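PDB 4JGA: 3-oxoacyl-[acyl-carrier-protein] synthase 2 from Rickettsia rickettsii, which probably catalyses the condensation of malonyl-ACP with acyl-ACP that lengthens the chain in bacterial fatty acid synthesis, working as a dimeric thiolase-fold enzyme. Local coordinates for residues S45-T49 / N237-A241; T49-F53 / V216-V221; M135-T139 / F155-S159. All coordinates share one frame; numbering follows the deposited sequence.

Contact 1 (S45-T49 / N237-A241); sequences SGIKT and NPKKA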
ATOM      1  N   SER A  45     -18.906  24.798   1.988  1.00 19.20           N
ATOM      2  CA  SER A  45     -17.887  24.310   1.061  1.00 18.63           C
ATOM      3  C   SER A  45     -16.524  24.613   1.642  1.00 18.70           C
ATOM      4  O   SER A  45     -16.347  25.668   2.240  1.00 19.56           O
ATOM      5  CB  SER A  45     -18.010  25.012  -0.322  1.00 19.02           C
ATOM      6  OG  SER A  45     -16.911  24.676  -1.168  1.00 18.32           O
ATOM      7  N   GLY A  46     -15.570  23.702   1.471  1.00 17.81           N
ATOM      8  CA  GLY A  46     -14.187  23.981   1.867  1.00 18.19           C
ATOM      9  C   GLY A  46     -13.203  24.213   0.728  1.00 18.06           C
ATOM     10  O   GLY A  46     -12.005  24.103   0.935  1.00 18.02           O
ATOM     11  N   ILE A  47     -13.705  24.533  -0.458  1.00 18.25           N
ATOM     12  CA  ILE A  47     -12.861  24.718  -1.618  1.00 18.48           C
ATOM     13  C   ILE A  47     -12.472  26.183  -1.680  1.00 19.98           C
ATOM     14  O   ILE A  47     -13.337  27.059  -1.565  1.00 20.41           O
ATOM     15  CB  ILE A  47     -13.583  24.339  -2.933  1.00 18.23           C
ATOM     16  CG1 ILE A  47     -14.030  22.860  -2.947  1.00 17.47           C
ATOM     17  CG2 ILE A  47     -12.705  24.652  -4.128  1.00 18.29           C
ATOM     18  CD1 ILE A  47     -12.978  21.900  -2.488  1.00 16.96           C
ATOM     19  N   LYS A  48     -11.173  26.444  -1.851  1.00 20.78           N
ATOM     20  CA  LYS A  48     -10.639  27.826  -1.903  1.00 22.31           C
ATOM     21  C   LYS A  48      -9.450  27.967  -2.855  1.00 21.61           C
ATOM     22  O   LYS A  48      -8.985  26.983  -3.460  1.00 20.03           O
ATOM     23  CB  LYS A  48     -10.312  28.442  -0.513  1.00 24.59           C
ATOM     24  CG  LYS A  48      -9.813  27.492   0.546  1.00 25.53           C
ATOM     25  CD  LYS A  48      -9.925  28.043   1.951  1.00 27.54           C
ATOM     26  CE  LYS A  48      -9.810  26.900   2.956  1.00 27.91           C
ATOM     27  NZ  LYS A  48     -11.015  26.003   3.027  1.00 27.03           N
ATOM     28  N   THR A  49      -9.052  29.224  -3.037  1.00 21.74           N
ATOM     29  CA  THR A  49      -7.911  29.575  -3.828  1.00 21.81           C
ATOM     30  C   THR A  49      -6.635  29.052  -3.147  1.00 21.39           C
ATOM     31  O   THR A  49      -6.450  29.189  -1.947  1.00 21.53           O
ATOM     32  CB  THR A  49      -7.857  31.101  -4.019  1.00 23.31           C
ATOM     33  OG1 THR A  49      -8.930  31.498  -4.901  1.00 23.55           O
ATOM     34  CG2 THR A  49      -6.547  31.537  -4.615  1.00 23.85           C
ATOM     35  N   ASN A 237     -14.644  31.282  -8.999  1.00 29.81           N
ATOM     36  CA  ASN A 237     -15.723  30.935  -8.065  1.00 30.21           C
ATOM     37  C   ASN A 237     -15.508  29.525  -7.533  1.00 28.40           C
ATOM     38  O   ASN A 237     -16.250  28.611  -7.886  1.00 27.63           O
ATOM     39  CB  ASN A 237     -17.088  31.007  -8.765  1.00 31.63           C
ATOM     40  CG  ASN A 237     -17.448  32.390  -9.225  1.00 33.72           C
ATOM     41  OD1 ASN A 237     -18.291  33.034  -8.629  1.00 35.41           O
ATOM     42  ND2 ASN A 237     -16.825  32.854 -10.308  1.00 34.41           N
ATOM     43  N   PRO A 238     -14.477  29.345  -6.687  1.00 27.65           N
ATOM     44  CA  PRO A 238     -14.027  28.024  -6.236  1.00 25.99           C
ATOM     45  C   PRO A 238     -15.138  27.143  -5.655  1.00 25.64           C
ATOM     46  O   PRO A 238     -15.153  25.946  -5.913  1.00 24.51           O
ATOM     47  CB  PRO A 238     -12.987  28.340  -5.158  1.00 25.51           C
ATOM     48  CG  PRO A 238     -12.550  29.726  -5.411  1.00 26.56           C
ATOM     49  CD  PRO A 238     -13.641  30.438  -6.142  1.00 27.99           C
ATOM     50  N   LYS A 239     -16.050  27.735  -4.891  1.00 26.40           N
ATOM     51  CA  LYS A 239     -17.084  26.945  -4.222  1.00 26.45           C
ATOM     52  C   LYS A 239     -18.124  26.398  -5.176  1.00 26.33           C
ATOM     53  O   LYS A 239     -18.951  25.603  -4.775  1.00 26.15           O
ATOM     54  CB  LYS A 239     -17.819  27.757  -3.164  1.00 27.73           C
ATOM     55  CG  LYS A 239     -16.999  28.260  -1.985  1.00 28.07           C
ATOM     56  CD  LYS A 239     -17.914  29.195  -1.186  1.00 29.85           C
ATOM     57  CE  LYS A 239     -17.271  29.867  -0.003  1.00 30.52           C
ATOM     58  NZ  LYS A 239     -16.818  28.891   1.010  1.00 29.91           N
ATOM     59  N   LYS A 240     -18.086  26.825  -6.430  1.00 26.60           N
ATOM     60  CA  LYS A 240     -19.011  26.330  -7.451  1.00 26.91           C
ATOM     61  C   LYS A 240     -18.421  25.226  -8.345  1.00 25.25           C
ATOM     62  O   LYS A 240     -19.124  24.669  -9.174  1.00 25.16           O
ATOM     63  CB  LYS A 240     -19.477  27.497  -8.312  1.00 28.74           C
ATOM     64  CG  LYS A 240     -20.375  28.456  -7.549  1.00 30.54           C
ATOM     65  CD  LYS A 240     -20.684  29.713  -8.343  1.00 32.43           C
ATOM     66  CE  LYS A 240     -21.590  29.464  -9.541  1.00 33.55           C
ATOM     67  NZ  LYS A 240     -23.011  29.274  -9.152  1.00 34.66           N
ATOM     68  N   ALA A 241     -17.133  24.943  -8.191  1.00 19.48           N
ATOM     69  CA  ALA A 241     -16.393  24.061  -9.115  1.00 18.63           C
ATOM     70  C   ALA A 241     -16.837  22.620  -9.051  1.00 17.40           C
ATOM     71  O   ALA A 241     -17.002  21.969 -10.095  1.00 17.51           O
ATOM     72  CB  ALA A 241     -14.888  24.142  -8.851  1.00 18.27           C
TER
HETATM   73  O   HOH W   1     -17.941  23.379  -3.056  1.00 12.67           O
HETATM   74  O   HOH W   2     -19.667  27.602   2.050  1.00 19.35           O
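Pro238 sets CB and CG of its ring against strand 47-49, with CB 3.8 Å from Ile47 CG2 and 4.0 Å from Lys48 CA. One atom further round the ring, CG sits 4.1 Å from Thr49 OG1, so this one proline spans three successive residues of the strand. Its carbonyl also faces the strand: Pro238 O lies 3.3 Å from the Ile47 methyl CG2.

Lys239 comes next and uses its aliphatic stem. CB and CG run past the Ser45 hydroxyl, Lys239 CG at 3.7 Å from Ser45 OG. The chain stays extended until its last torsion (chi4 -62°), where it bends and brings Lys239 NZ to 3.5 Å from Ser45 O. Two waters bridge the same pair of residues. One accepts a hydrogen bond from Ser45 OG and donates one to Lys239 O; the other accepts from Ser45 N and, weakly, from Lys239 NZ. Lys239 O is also reached by Asn390 ND2.

Ala241 N closes the turn on Pro238 O, and the methyl packs on Ile62 of the partner strand 62-64 and on Val253.

Ser45 OG has a further task: it accepts from Ile47 N at 3.3 Å in a nearly straight bond (168°), which makes an ST turn just ahead of the strand. The turn leads into a short two-stranded antiparallel ribbon, 47-49 with 62-64, against which the loop between helix 218-226 and strand 257-265 packs at the surface of the N-terminal half of this thiolase-fold synthase.

Contact 2 (T49-F53 / V216-V221); sequences TITEF and VTPVGV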
ATOM      1  N   THR A  49      -9.052  29.224  -3.037  1.00 21.74           N
ATOM      2  CA  THR A  49      -7.911  29.575  -3.828  1.00 21.81           C
ATOM      3  C   THR A  49      -6.635  29.052  -3.147  1.00 21.39           C
ATOM      4  O   THR A  49      -6.450  29.189  -1.947  1.00 21.53           O
ATOM      5  CB  THR A  49      -7.857  31.101  -4.019  1.00 23.31           C
ATOM      6  OG1 THR A  49      -8.930  31.498  -4.901  1.00 23.55           O
ATOM      7  CG2 THR A  49      -6.547  31.537  -4.615  1.00 23.85           C
ATOM      8  N   ILE A  50      -5.771  28.438  -3.933  1.00 20.77           N
ATOM      9  CA  ILE A  50      -4.474  28.012  -3.476  1.00 20.75           C
ATOM     10  C   ILE A  50      -3.622  29.248  -3.273  1.00 22.25           C
ATOM     11  O   ILE A  50      -3.510  30.072  -4.159  1.00 22.57           O
ATOM     12  CB  ILE A  50      -3.783  27.105  -4.516  1.00 20.08           C
ATOM     13  CG1 ILE A  50      -4.558  25.796  -4.638  1.00 18.64           C
ATOM     14  CG2 ILE A  50      -2.323  26.837  -4.137  1.00 20.42           C
ATOM     15  CD1 ILE A  50      -4.239  25.013  -5.887  1.00 18.21           C
ATOM     16  N   THR A  51      -3.028  29.359  -2.092  1.00 22.95           N
ATOM     17  CA  THR A  51      -2.124  30.480  -1.798  1.00 24.76           C
ATOM     18  C   THR A  51      -0.693  30.066  -1.373  1.00 25.24           C
ATOM     19  O   THR A  51       0.201  30.879  -1.457  1.00 26.75           O
ATOM     20  CB  THR A  51      -2.728  31.369  -0.705  1.00 25.58           C
ATOM     21  OG1 THR A  51      -3.047  30.546   0.409  1.00 24.81           O
ATOM     22  CG2 THR A  51      -4.011  32.058  -1.180  1.00 25.59           C
ATOM     23  N   GLU A  52      -0.473  28.829  -0.928  1.00 24.22           N
ATOM     24  CA  GLU A  52       0.842  28.440  -0.383  1.00 24.80           C
ATOM     25  C   GLU A  52       1.950  28.376  -1.441  1.00 25.09           C
ATOM     26  O   GLU A  52       3.122  28.318  -1.091  1.00 26.22           O
ATOM     27  CB  GLU A  52       0.770  27.058   0.317  1.00 23.64           C
ATOM     28  N   PHE A  53       1.595  28.353  -2.724  1.00 24.17           N
ATOM     29  CA  PHE A  53       2.606  28.357  -3.762  1.00 24.47           C
ATOM     30  C   PHE A  53       2.060  29.040  -4.997  1.00 24.54           C
ATOM     31  O   PHE A  53       0.860  29.282  -5.109  1.00 23.89           O
ATOM     32  CB  PHE A  53       3.126  26.932  -4.068  1.00 23.33           C
ATOM     33  CG  PHE A  53       2.052  25.954  -4.476  1.00 21.62           C
ATOM     34  CD1 PHE A  53       1.632  25.860  -5.791  1.00 21.14           C
ATOM     35  CD2 PHE A  53       1.453  25.131  -3.540  1.00 20.64           C
ATOM     36  CE1 PHE A  53       0.643  24.953  -6.161  1.00 19.86           C
ATOM     37  CE2 PHE A  53       0.467  24.213  -3.911  1.00 19.26           C
ATOM     38  CZ  PHE A  53       0.060  24.135  -5.225  1.00 18.84           C
ATOM     39  N   VAL A 216      -1.763  18.538  -2.796  1.00 11.36           N
ATOM     40  CA  VAL A 216      -1.847  19.838  -3.431  1.00 12.15           C
ATOM     41  C   VAL A 216      -0.468  20.517  -3.378  1.00 12.32           C
ATOM     42  O   VAL A 216      -0.180  21.322  -2.483  1.00 12.71           O
ATOM     43  CB  VAL A 216      -2.943  20.728  -2.801  1.00 12.76           C
ATOM     44  CG1 VAL A 216      -3.115  22.018  -3.593  1.00 13.62           C
ATOM     45  CG2 VAL A 216      -4.264  19.956  -2.737  1.00 12.69           C
ATOM     46  N   THR A 217       0.362  20.155  -4.356  1.00 12.18           N
ATOM     47  CA  THR A 217       1.685  20.721  -4.567  1.00 12.46           C
ATOM     48  C   THR A 217       1.797  21.117  -6.038  1.00 12.87           C
ATOM     49  O   THR A 217       0.949  20.720  -6.878  1.00 12.72           O
ATOM     50  CB  THR A 217       2.801  19.687  -4.232  1.00 11.89           C
ATOM     51  OG1 THR A 217       3.020  18.816  -5.358  1.00 11.47           O
ATOM     52  CG2 THR A 217       2.406  18.855  -3.023  1.00 11.46           C
ATOM     53  N   PRO A 218       2.871  21.861  -6.383  1.00 13.35           N
ATOM     54  CA  PRO A 218       2.997  22.289  -7.780  1.00 13.56           C
ATOM     55  C   PRO A 218       2.998  21.099  -8.759  1.00 13.00           C
ATOM     56  O   PRO A 218       2.273  21.096  -9.772  1.00 13.10           O
ATOM     57  CB  PRO A 218       4.358  23.016  -7.787  1.00 14.05           C
ATOM     58  CG  PRO A 218       4.521  23.545  -6.390  1.00 14.08           C
ATOM     59  CD  PRO A 218       3.922  22.451  -5.527  1.00 13.44           C
ATOM     60  N   VAL A 219       3.768  20.075  -8.446  1.00 12.27           N
ATOM     61  CA  VAL A 219       3.872  18.927  -9.366  1.00 11.87           C
ATOM     62  C   VAL A 219       2.610  18.053  -9.314  1.00 11.39           C
ATOM     63  O   VAL A 219       2.193  17.489 -10.326  1.00 11.36           O
ATOM     64  CB  VAL A 219       5.157  18.117  -9.141  1.00 11.50           C
ATOM     65  CG1 VAL A 219       5.001  17.146  -7.993  1.00 10.99           C
ATOM     66  CG2 VAL A 219       5.537  17.339 -10.402  1.00 11.57           C
ATOM     67  N   GLY A 220       1.959  18.024  -8.158  1.00 11.02           N
ATOM     68  CA  GLY A 220       0.678  17.329  -8.001  1.00 10.86           C
ATOM     69  C   GLY A 220      -0.444  17.928  -8.840  1.00 11.36           C
ATOM     70  O   GLY A 220      -1.131  17.216  -9.587  1.00 11.44           O
ATOM     71  N   VAL A 221      -0.650  19.231  -8.706  1.00 11.77           N
ATOM     72  CA  VAL A 221      -1.673  19.898  -9.478  1.00 12.37           C
ATOM     73  C   VAL A 221      -1.321  19.813 -10.965  1.00 12.63           C
ATOM     74  O   VAL A 221      -2.175  19.537 -11.784  1.00 12.76           O
ATOM     75  CB  VAL A 221      -1.849  21.384  -9.048  1.00 12.98           C
ATOM     76  CG1 VAL A 221      -2.882  22.078  -9.920  1.00 13.65           C
ATOM     77  CG2 VAL A 221      -2.247  21.462  -7.569  1.00 12.88           C
TER
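Phe53 lays its ring flat over the ring of Pro218. From CB, chi1 of 57° sets CG between the backbone N and the carbonyl carbon, which swings the ring toward the start of helix 218-226. CG and CD1 come first over the proline, Phe53 CD1 being 3.8 Å from Pro218 CG. Pro218 CD stands almost exactly over the middle of the Phe53 ring, 3.9 Å from its centroid and 3° off the normal, a clear CH-pi contact. The opposite face is covered by Ile50, three residues earlier in the same segment, whose CG2 is offset toward the rim, so the phenyl is sandwiched between two aliphatic groups.

What lies beneath the ring is a helix N-terminus. Thr217 is the N-cap: its OG1 accepts from Gly220 N at 3.1 Å (159°) and also bonds to Glu137 OE1 of helix 133-146, and Pro218 is the first residue of the helix.

Beyond CD1, Phe53 CE1 reaches Pro218 N at 3.8 Å, and Phe53 CZ at the tip comes to 3.6 Å from Thr217 C. At the ring edge, Val221 CG2 meets CZ near the ring plane. On the other flank Phe53 CE2 points at the backbone, 3.3 Å from Val216 O, which also lies near that plane. Next to the phenyl, Ile50 CD1 touches Val216 CG1 at 3.9 Å and, more loosely, Val221 CG2 at 4.4 Å.

Contact 3 (M135-T139 / F155-S159); sequences MIEDT and FIPAS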
ATOM      1  N   MET A 135       7.297  16.120   0.157  1.00 10.42           N
ATOM      2  CA  MET A 135       8.579  15.767   0.737  1.00 10.50           C
ATOM      3  C   MET A 135       9.567  15.354  -0.353  1.00 10.38           C
ATOM      4  O   MET A 135      10.686  15.874  -0.397  1.00 10.64           O
ATOM      5  CB  MET A 135       8.412  14.648   1.782  1.00 10.24           C
ATOM      6  CG  MET A 135       9.686  14.264   2.542  1.00 10.49           C
ATOM      7  SD  MET A 135      10.558  15.644   3.292  1.00 11.56           S
ATOM      8  CE  MET A 135       9.266  16.320   4.373  1.00 11.73           C
ATOM      9  N   ILE A 136       9.114  14.515  -1.284  1.00  9.88           N
ATOM     10  CA  ILE A 136       9.972  14.051  -2.368  0.60  9.92           C
ATOM     11  C   ILE A 136      10.262  15.190  -3.337  1.00 10.32           C
ATOM     12  O   ILE A 136      11.388  15.371  -3.738  1.00 10.53           O
ATOM     13  CB  ILE A 136       9.385  12.828  -3.105  0.60  9.50           C
ATOM     14  CG1 ILE A 136       9.260  11.647  -2.138  0.60  9.09           C
ATOM     15  CG2 ILE A 136      10.259  12.412  -4.293  0.60  9.69           C
ATOM     16  CD1 ILE A 136       8.541  10.431  -2.700  0.60  8.70           C
ATOM     17  N   GLU A 137       9.236  15.950  -3.691  1.00 10.54           N
ATOM     18  CA  GLU A 137       9.369  17.075  -4.616  1.00 11.09           C
ATOM     19  C   GLU A 137      10.344  18.096  -4.065  1.00 11.39           C
ATOM     20  O   GLU A 137      11.316  18.437  -4.723  1.00 11.60           O
ATOM     21  CB  GLU A 137       7.987  17.711  -4.872  1.00 11.51           C
ATOM     22  CG  GLU A 137       7.991  19.018  -5.654  1.00 12.30           C
ATOM     23  CD  GLU A 137       6.589  19.490  -5.976  1.00 12.76           C
ATOM     24  OE1 GLU A 137       5.671  19.132  -5.221  1.00 12.45           O
ATOM     25  OE2 GLU A 137       6.417  20.181  -7.015  1.00 13.33           O
ATOM     26  N   ASP A 138      10.097  18.560  -2.846  1.00 11.48           N
ATOM     27  CA  ASP A 138      10.966  19.562  -2.207  1.00 11.99           C
ATOM     28  C   ASP A 138      12.389  19.035  -2.040  1.00 11.94           C
ATOM     29  O   ASP A 138      13.340  19.750  -2.284  1.00 12.31           O
ATOM     30  CB  ASP A 138      10.429  19.995  -0.836  1.00 12.07           C
ATOM     31  CG  ASP A 138       9.139  20.783  -0.929  1.00 12.32           C
ATOM     32  OD1 ASP A 138       8.739  21.166  -2.038  1.00 12.35           O
ATOM     33  OD2 ASP A 138       8.519  21.020   0.111  1.00 12.42           O
ATOM     34  N   THR A 139      12.521  17.792  -1.622  1.00 11.49           N
ATOM     35  CA  THR A 139      13.826  17.272  -1.259  1.00 11.68           C
ATOM     36  C   THR A 139      14.647  17.087  -2.541  1.00 11.93           C
ATOM     37  O   THR A 139      15.853  17.357  -2.543  1.00 12.59           O
ATOM     38  CB  THR A 139      13.755  15.950  -0.461  1.00 11.26           C
ATOM     39  OG1 THR A 139      13.032  16.132   0.762  1.00 11.05           O
ATOM     40  CG2 THR A 139      15.163  15.463  -0.109  1.00 11.56           C
ATOM     41  N   PHE A 155      14.620  12.216   5.584  1.00 11.93           N
ATOM     42  CA  PHE A 155      13.974  12.147   4.273  1.00 11.43           C
ATOM     43  C   PHE A 155      13.217  10.826   3.992  1.00 10.95           C
ATOM     44  O   PHE A 155      12.018  10.848   3.643  1.00 10.72           O
ATOM     45  CB  PHE A 155      14.976  12.414   3.150  1.00 11.54           C
ATOM     46  CG  PHE A 155      14.397  12.197   1.778  1.00 11.07           C
ATOM     47  CD1 PHE A 155      13.252  12.893   1.374  1.00 10.71           C
ATOM     48  CD2 PHE A 155      14.942  11.240   0.913  1.00 10.89           C
ATOM     49  CE1 PHE A 155      12.687  12.650   0.135  1.00 10.49           C
ATOM     50  CE2 PHE A 155      14.391  11.012  -0.332  1.00 10.59           C
ATOM     51  CZ  PHE A 155      13.256  11.717  -0.735  1.00 10.35           C
ATOM     52  N   ILE A 156      13.886   9.689   4.156  1.00 10.81           N
ATOM     53  CA  ILE A 156      13.244   8.410   3.823  1.00 10.37           C
ATOM     54  C   ILE A 156      12.000   8.162   4.671  1.00  9.79           C
ATOM     55  O   ILE A 156      10.899   8.045   4.119  1.00  9.32           O
ATOM     56  CB  ILE A 156      14.232   7.221   3.866  1.00 10.60           C
ATOM     57  CG1 ILE A 156      15.327   7.401   2.804  1.00 11.01           C
ATOM     58  CG2 ILE A 156      13.483   5.916   3.657  1.00 10.40           C
ATOM     59  CD1 ILE A 156      14.821   7.390   1.371  1.00 10.88           C
ATOM     60  N   PRO A 157      12.133   8.092   6.015  1.00 10.00           N
ATOM     61  CA  PRO A 157      10.882   7.855   6.782  1.00  9.73           C
ATOM     62  C   PRO A 157       9.791   8.922   6.553  1.00  9.88           C
ATOM     63  O   PRO A 157       8.577   8.615   6.576  1.00  9.91           O
ATOM     64  CB  PRO A 157      11.369   7.819   8.261  1.00 10.08           C
ATOM     65  CG  PRO A 157      12.693   8.513   8.262  1.00 10.63           C
ATOM     66  CD  PRO A 157      13.303   8.176   6.906  1.00 10.46           C
ATOM     67  N   ALA A 158      10.205  10.168   6.343  1.00 10.15           N
ATOM     68  CA  ALA A 158       9.250  11.257   6.149  1.00 10.46           C
ATOM     69  C   ALA A 158       8.417  11.098   4.888  1.00 10.32           C
ATOM     70  O   ALA A 158       7.320  11.667   4.800  1.00 10.48           O
ATOM     71  CB  ALA A 158       9.975  12.578   6.094  1.00 10.85           C
ATOM     72  N   SER A 159       8.952  10.337   3.936  1.00 10.15           N
ATOM     73  CA  SER A 159       8.370  10.121   2.628  1.00 10.16           C
ATOM     74  C   SER A 159       7.634   8.773   2.488  1.00  9.81           C
ATOM     75  O   SER A 159       6.915   8.560   1.502  1.00 11.28           O
ATOM     76  CB  SER A 159       9.473  10.110   1.559  1.00 10.39           C
ATOM     77  OG  SER A 159      10.172  11.350   1.494  1.00 11.06           O
TER
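Met135 and Phe155 both send CG opposite their backbone nitrogens (chi1 -176° and 173°), and this carries the two side chains into the gap between their helices. There Met135 CG meets Phe155 CD1 at 4.0 Å. The same methylene, Met135 CG, lies tight against Ser159 OG, at 3.1 Å. Bends at the next two torsions then fold the thioether back along Ala158, whose CB touches Met135 CG at 3.9 Å and has SD and CE a little further off.

The elements are two helices running roughly antiparallel, 147° between their directions, and they sit at the dimer interface: Phe155 also packs on Val219 of the second subunit, and Ile156 on Gly223 of that subunit.

Thr139 covers a face of the Phe155 ring, its CG2 3.8 Å from the centroid and displaced toward the rim. Thr139 OG1 turns back to Met135 O in a 2.6 Å bond; Thr139 N binds that oxygen from the opposite face of the carbonyl plane, so one oxygen takes two bonds, and the hydroxyl bond fixes the rotation of the threonine side chain. The edge of the ring faces Ile136 CA, 3.9 Å from Phe155 CE1. On helix 155-159, Ser159 OG donates to Phe155 O at 2.9 Å.

In the fold
Contacts 1 and 2 start from the same piece of chain and share Thr49: one fastens strand 47-49 to the loop 237-241 at the surface, the other ties the following loop to the start of helix 218-226 in a partly buried place. Contact 3, nested in sequence inside the chain spans that contacts 1 and 2 close, is buried against the second subunit. Chemistry follows position: lysine stem, proline and bridging waters in contact 1, a proline CH-pi contact on a phenyl ring in contact 2, and Met135, Thr139 and Phe155 between two helices in contact 3. Contacts 2 and 3 meet through Glu137, whose carboxylate probably bonds Thr217 OG1 and Val219 N, while contact 1 stays about 16 Å from contact 3 at the nearest atoms.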